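Local coordinates for protein DNA fragmentation factor 40 KDA subunit (Mus musculus, PDB 1V0D) that cuts DNA as the caspase-activated nuclease of apoptosis, driving DNA fragmentation and chromatin condensation in dying cells, at residues A[258-271]-A[299-313]. Numbering follows the deposited sequence.
Sequences TWNLDHIIEKKRTV and NLKLVHIACHKKTTH. With MG (magnesium ion), chain C; ZN (zinc ion), chain B.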
loop_
_atom_site.group_PDB
_atom_site.type_symbol
_atom_site.label_atom_id
_atom_site.label_comp_id
_atom_site.label_asym_id
_atom_site.label_seq_id
_atom_site.Cartn_x
_atom_site.Cartn_y
_atom_site.Cartn_z
ATOM N N THR A 258 3.506 -2.186 -2.094
ATOM C CA THR A 258 2.919 -2.422 -0.792
ATOM C C THR A 258 3.732 -3.402 0.041
ATOM O O THR A 258 3.569 -3.461 1.264
ATOM C CB THR A 258 1.475 -2.923 -0.918
ATOM O OG1 THR A 258 1.458 -4.189 -1.584
ATOM C CG2 THR A 258 0.642 -1.916 -1.702
ATOM N N TRP A 259 4.597 -4.176 -0.617
ATOM C CA TRP A 259 5.461 -5.112 0.098
ATOM C C TRP A 259 6.543 -4.264 0.731
ATOM O O TRP A 259 7.154 -3.431 0.067
ATOM C CB TRP A 259 6.076 -6.131 -0.846
ATOM C CG TRP A 259 5.128 -7.218 -1.156
ATOM C CD1 TRP A 259 3.909 -7.096 -1.758
ATOM C CD2 TRP A 259 5.308 -8.614 -0.891
ATOM N NE1 TRP A 259 3.318 -8.332 -1.891
ATOM C CE2 TRP A 259 4.156 -9.283 -1.367
ATOM C CE3 TRP A 259 6.334 -9.368 -0.299
ATOM C CZ2 TRP A 259 4.001 -10.667 -1.270
ATOM C CZ3 TRP A 259 6.180 -10.743 -0.205
ATOM C CH2 TRP A 259 5.020 -11.378 -0.688
ATOM N N ASN A 260 6.782 -4.486 2.013
ATOM C CA ASN A 260 7.735 -3.690 2.760
ATOM C C ASN A 260 9.032 -4.423 3.158
ATOM O O ASN A 260 9.034 -5.644 3.319
ATOM C CB ASN A 260 6.978 -3.189 3.993
ATOM C CG ASN A 260 7.719 -2.135 4.763
ATOM O OD1 ASN A 260 8.409 -2.428 5.746
ATOM N ND2 ASN A 260 7.579 -0.888 4.329
ATOM N N LEU A 261 10.137 -3.679 3.269
ATOM C CA LEU A 261 11.418 -4.225 3.745
ATOM C C LEU A 261 11.426 -3.777 5.215
ATOM O O LEU A 261 11.939 -2.709 5.555
ATOM C CB LEU A 261 12.612 -3.599 3.022
ATOM C CG LEU A 261 13.050 -4.168 1.673
ATOM C CD1 LEU A 261 14.385 -3.545 1.272
ATOM C CD2 LEU A 261 13.190 -5.662 1.757
ATOM N N ASP A 262 10.840 -4.597 6.077
ATOM C CA ASP A 262 10.683 -4.264 7.486
ATOM C C ASP A 262 11.874 -4.574 8.393
ATOM O O ASP A 262 12.369 -5.700 8.419
ATOM C CB ASP A 262 9.395 -4.953 7.978
ATOM C CG ASP A 262 9.087 -4.699 9.447
ATOM O OD1 ASP A 262 9.085 -3.528 9.903
ATOM O OD2 ASP A 262 8.820 -5.699 10.149
ATOM N N HIS A 263 12.335 -3.558 9.123
ATOM C CA HIS A 263 13.451 -3.714 10.053
ATOM C C HIS A 263 12.999 -4.522 11.277
ATOM O O HIS A 263 12.039 -4.136 11.955
ATOM C CB HIS A 263 13.948 -2.351 10.544
ATOM C CG HIS A 263 14.634 -1.526 9.497
ATOM N ND1 HIS A 263 13.953 -0.884 8.486
ATOM C CD2 HIS A 263 15.943 -1.218 9.324
ATOM C CE1 HIS A 263 14.813 -0.213 7.738
ATOM N NE2 HIS A 263 16.026 -0.399 8.225
ATOM N N ILE A 264 13.686 -5.625 11.565
ATOM C CA ILE A 264 13.336 -6.441 12.716
ATOM C C ILE A 264 13.570 -5.626 13.981
ATOM O O ILE A 264 12.710 -5.555 14.853
ATOM C CB ILE A 264 14.167 -7.719 12.765
ATOM C CG1 ILE A 264 14.028 -8.466 11.427
ATOM C CG2 ILE A 264 13.687 -8.597 13.923
ATOM C CD1 ILE A 264 14.823 -9.751 11.342
ATOM N N ILE A 265 14.746 -5.025 14.094
ATOM C CA ILE A 265 15.032 -4.159 15.225
ATOM C C ILE A 265 14.686 -2.807 14.600
ATOM O O ILE A 265 15.410 -2.313 13.728
ATOM C CB ILE A 265 16.525 -4.194 15.614
ATOM C CG1 ILE A 265 16.928 -5.614 16.020
ATOM C CG2 ILE A 265 16.793 -3.235 16.758
ATOM C CD1 ILE A 265 18.362 -5.723 16.511
ATOM N N GLU A 266 13.558 -2.235 15.018
ATOM C CA GLU A 266 13.069 -0.971 14.474
ATOM C C GLU A 266 14.164 0.063 14.333
ATOM O O GLU A 266 14.914 0.328 15.272
ATOM C CB GLU A 266 11.948 -0.443 15.348
ATOM C CG GLU A 266 10.774 -1.380 15.427
ATOM C CD GLU A 266 9.665 -0.835 16.302
ATOM O OE1 GLU A 266 9.860 -0.758 17.535
ATOM O OE2 GLU A 266 8.597 -0.475 15.752
ATOM N N LYS A 267 14.249 0.669 13.158
ATOM C CA LYS A 267 15.304 1.629 12.934
ATOM C C LYS A 267 15.060 2.992 13.544
ATOM O O LYS A 267 15.955 3.564 14.165
ATOM C CB LYS A 267 15.581 1.774 11.438
ATOM C CG LYS A 267 14.990 3.003 10.825
ATOM C CD LYS A 267 15.369 3.146 9.380
ATOM C CE LYS A 267 14.661 4.354 8.796
ATOM N NZ LYS A 267 14.903 4.484 7.340
ATOM N N LYS A 268 13.858 3.521 13.375
ATOM C CA LYS A 268 13.570 4.845 13.915
ATOM C C LYS A 268 13.365 4.758 15.417
ATOM O O LYS A 268 13.899 5.545 16.186
ATOM C CB LYS A 268 12.320 5.419 13.247
ATOM C CG LYS A 268 12.169 6.934 13.369
ATOM C CD LYS A 268 11.111 7.433 12.373
ATOM C CE LYS A 268 11.196 8.941 12.115
ATOM N NZ LYS A 268 10.491 9.307 10.839
ATOM N N ARG A 269 12.589 3.767 15.817
ATOM C CA ARG A 269 12.274 3.540 17.212
ATOM C C ARG A 269 13.506 3.195 18.062
ATOM O O ARG A 269 13.661 3.748 19.148
ATOM C CB ARG A 269 11.233 2.419 17.295
ATOM C CG ARG A 269 10.549 2.248 18.635
ATOM C CD ARG A 269 9.598 3.400 18.930
ATOM N NE ARG A 269 8.749 3.127 20.093
ATOM C CZ ARG A 269 8.007 4.042 20.718
ATOM N NH1 ARG A 269 8.005 5.308 20.297
ATOM N NH2 ARG A 269 7.269 3.692 21.769
ATOM N N THR A 270 14.387 2.314 17.564
ATOM C CA THR A 270 15.569 1.884 18.330
ATOM C C THR A 270 16.996 1.970 17.755
ATOM O O THR A 270 17.919 2.410 18.448
ATOM C CB THR A 270 15.373 0.445 18.822
ATOM O OG1 THR A 270 14.603 -0.276 17.858
ATOM C CG2 THR A 270 14.636 0.423 20.149
ATOM N N VAL A 271 17.205 1.552 16.513
ATOM C CA VAL A 271 18.561 1.594 15.956
ATOM C C VAL A 271 19.188 2.985 15.831
ATOM O O VAL A 271 20.291 3.214 16.320
ATOM C CB VAL A 271 18.636 0.927 14.566
ATOM C CG1 VAL A 271 20.061 0.940 14.076
ATOM C CG2 VAL A 271 18.131 -0.503 14.633
ATOM N N ASN A 299 18.985 -7.443 8.973
ATOM C CA ASN A 299 17.963 -6.925 9.855
ATOM C C ASN A 299 16.680 -6.539 9.121
ATOM O O ASN A 299 15.777 -5.941 9.714
ATOM C CB ASN A 299 18.524 -5.718 10.608
ATOM C CG ASN A 299 17.540 -5.150 11.587
ATOM O OD1 ASN A 299 16.836 -5.899 12.262
ATOM N ND2 ASN A 299 17.480 -3.822 11.683
ATOM N N LEU A 300 16.601 -6.880 7.836
ATOM C CA LEU A 300 15.427 -6.559 7.019
ATOM C C LEU A 300 14.679 -7.802 6.569
ATOM O O LEU A 300 15.276 -8.716 5.993
ATOM C CB LEU A 300 15.827 -5.771 5.765
ATOM C CG LEU A 300 16.494 -4.400 5.929
ATOM C CD1 LEU A 300 16.782 -3.818 4.549
ATOM C CD2 LEU A 300 15.606 -3.459 6.733
ATOM N N LYS A 301 13.375 -7.836 6.828
ATOM C CA LYS A 301 12.526 -8.950 6.416
ATOM C C LYS A 301 11.630 -8.405 5.295
ATOM O O LYS A 301 11.067 -7.318 5.430
ATOM C CB LYS A 301 11.645 -9.404 7.581
ATOM C CG LYS A 301 11.971 -10.755 8.217
ATOM C CD LYS A 301 10.799 -11.176 9.134
ATOM C CE LYS A 301 10.848 -12.648 9.593
ATOM N NZ LYS A 301 11.811 -12.921 10.722
ATOM N N LEU A 302 11.506 -9.133 4.188
ATOM C CA LEU A 302 10.646 -8.687 3.100
ATOM C C LEU A 302 9.261 -9.246 3.363
ATOM O O LEU A 302 9.039 -10.442 3.211
ATOM C CB LEU A 302 11.152 -9.205 1.754
ATOM C CG LEU A 302 10.246 -8.919 0.543
ATOM C CD1 LEU A 302 10.135 -7.424 0.296
ATOM C CD2 LEU A 302 10.819 -9.609 -0.682
ATOM N N VAL A 303 8.326 -8.389 3.756
ATOM C CA VAL A 303 6.975 -8.853 4.056
ATOM C C VAL A 303 5.862 -8.244 3.224
ATOM O O VAL A 303 5.922 -7.084 2.803
ATOM C CB VAL A 303 6.579 -8.590 5.542
ATOM C CG1 VAL A 303 7.587 -9.209 6.483
ATOM C CG2 VAL A 303 6.469 -7.101 5.794
ATOM N N HIS A 304 4.832 -9.055 3.022
ATOM C CA HIS A 304 3.619 -8.662 2.327
ATOM C C HIS A 304 2.975 -7.735 3.353
ATOM O O HIS A 304 3.274 -7.824 4.536
ATOM C CB HIS A 304 2.785 -9.921 2.074
ATOM C CG HIS A 304 1.365 -9.666 1.674
ATOM N ND1 HIS A 304 0.419 -9.181 2.556
ATOM C CD2 HIS A 304 0.705 -9.945 0.526
ATOM C CE1 HIS A 304 -0.765 -9.185 1.969
ATOM N NE2 HIS A 304 -0.619 -9.644 0.739
ATOM N N ILE A 305 2.109 -6.836 2.917
ATOM C CA ILE A 305 1.512 -5.884 3.847
ATOM C C ILE A 305 0.743 -6.500 5.024
ATOM O O ILE A 305 0.673 -5.907 6.104
ATOM C CB ILE A 305 0.601 -4.883 3.088
ATOM C CG1 ILE A 305 0.127 -3.796 4.050
ATOM C CG2 ILE A 305 -0.565 -5.622 2.431
ATOM C CD1 ILE A 305 -0.701 -2.738 3.401
ATOM N N ALA A 306 0.181 -7.687 4.825
ATOM C CA ALA A 306 -0.582 -8.344 5.886
ATOM C C ALA A 306 0.330 -8.936 6.977
ATOM O O ALA A 306 -0.140 -9.366 8.039
ATOM C CB ALA A 306 -1.470 -9.444 5.287
ATOM N N CYS A 307 1.629 -8.961 6.699
ATOM C CA CYS A 307 2.609 -9.492 7.633
ATOM C C CYS A 307 3.551 -8.395 8.066
ATOM O O CYS A 307 4.694 -8.664 8.411
ATOM C CB CYS A 307 3.423 -10.621 6.994
ATOM S SG CYS A 307 2.470 -12.097 6.667
ATOM N N HIS A 308 3.090 -7.154 8.007
ATOM C CA HIS A 308 3.909 -6.041 8.449
ATOM C C HIS A 308 3.256 -5.540 9.713
ATOM O O HIS A 308 2.362 -4.702 9.657
ATOM C CB HIS A 308 3.937 -4.905 7.428
ATOM C CG HIS A 308 4.874 -3.791 7.794
ATOM N ND1 HIS A 308 4.898 -2.587 7.126
ATOM C CD2 HIS A 308 5.854 -3.718 8.728
ATOM C CE1 HIS A 308 5.852 -1.822 7.627
ATOM N NE2 HIS A 308 6.449 -2.485 8.600
ATOM N N LYS A 309 3.667 -6.076 10.852
ATOM C CA LYS A 309 3.104 -5.620 12.103
ATOM C C LYS A 309 3.649 -4.224 12.343
ATOM O O LYS A 309 4.859 -4.014 12.376
ATOM C CB LYS A 309 3.487 -6.564 13.242
ATOM C CG LYS A 309 2.882 -7.945 13.073
ATOM C CD LYS A 309 3.177 -8.876 14.242
ATOM C CE LYS A 309 2.562 -10.251 13.980
ATOM N NZ LYS A 309 2.871 -11.251 15.042
ATOM N N LYS A 310 2.743 -3.264 12.471
ATOM C CA LYS A 310 3.113 -1.877 12.699
ATOM C C LYS A 310 3.200 -1.618 14.189
ATOM O O LYS A 310 3.347 -0.477 14.627
ATOM C CB LYS A 310 2.078 -0.948 12.067
ATOM C CG LYS A 310 2.202 -0.805 10.554
ATOM C CD LYS A 310 3.474 -0.052 10.185
ATOM C CE LYS A 310 3.455 0.381 8.721
ATOM N NZ LYS A 310 4.651 1.209 8.349
ATOM N N THR A 311 3.095 -2.692 14.967
ATOM C CA THR A 311 3.180 -2.600 16.416
ATOM C C THR A 311 4.651 -2.527 16.775
ATOM O O THR A 311 5.516 -2.736 15.924
ATOM C CB THR A 311 2.605 -3.837 17.089
ATOM O OG1 THR A 311 1.410 -4.232 16.408
ATOM C CG2 THR A 311 2.279 -3.538 18.547
ATOM N N THR A 312 4.937 -2.243 18.036
ATOM C CA THR A 312 6.317 -2.151 18.472
ATOM C C THR A 312 6.999 -3.503 18.435
ATOM O O THR A 312 6.419 -4.503 18.841
ATOM C CB THR A 312 6.418 -1.624 19.903
ATOM O OG1 THR A 312 5.662 -0.418 20.016
ATOM C CG2 THR A 312 7.870 -1.330 20.255
ATOM N N HIS A 313 8.222 -3.525 17.910
ATOM C CA HIS A 313 9.042 -4.732 17.866
ATOM C C HIS A 313 9.783 -4.539 19.185
ATOM O O HIS A 313 10.615 -3.634 19.305
ATOM C CB HIS A 313 10.041 -4.673 16.704
ATOM C CG HIS A 313 9.412 -4.691 15.345
ATOM N ND1 HIS A 313 8.105 -4.317 15.117
ATOM C CD2 HIS A 313 9.925 -5.011 14.133
ATOM C CE1 HIS A 313 7.839 -4.407 13.826
ATOM N NE2 HIS A 313 8.927 -4.826 13.206
HETATM MG MG MG C . 8.838 -1.244 9.858
HETATM ZN ZN ZN B . 3.084 -13.029 4.750
#
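His263 and Leu300 form a non-hydrogen-bonded pair of the antiparallel strands 260-263 and 300-303 and send their side chains the same way, to one face, illustrating how a two-stranded ribbon can have one packed face and one working face. On the packed face Leu300 CD2 sits over the centre of the His263 ring, 3.3 Å from the centroid, while Lys267 CB lies against the opposite face; His263 NE2 is taken by Leu294 O. Leu261 meets Leu300 and Leu302 beside it and also rests on Tyr170 of helix 155-175. At one end of the ribbon the Asn299 amide grips the backbone of Ile265 twice: OD1 accepts from Ile265 N (2.9 Å), in the carbonyl plane on a lone pair, and ND2 donates almost straight to Ile265 O, besides binding Leu293 O. At the other, Trp259 lays its indole face beneath His304 CB, and the imidazole turns an edge to it.

This ribbon belongs to the His-Me finger fold of the nuclease, and the magnesium ion lies on the other face, that of Asn260 and Asp262. With Asp262 CG beside the carbonyl carbon (chi1 -180°), OD1 binds the magnesium at 2.3 Å, and the syn lone pair of OD2 receives His313 NE2 at 3.2 Å, nearly in the imidazole plane. His308 stacks on the Asn260 amide, planes 17° apart, and has the ion in its ring plane, a long 3.0 Å from NE2. His313 is held further: ND1 donates to Thr311 O at 3.1 Å, Phe233 stacks on the ring, and CG of Glu266, N-cap of helix 267-281, passes over a face.

The fit slackens only at the Glu266 carboxylate, where OE1 makes a weak bond to His313 N, and at Thr311 and Thr312, which are exposed to solvent.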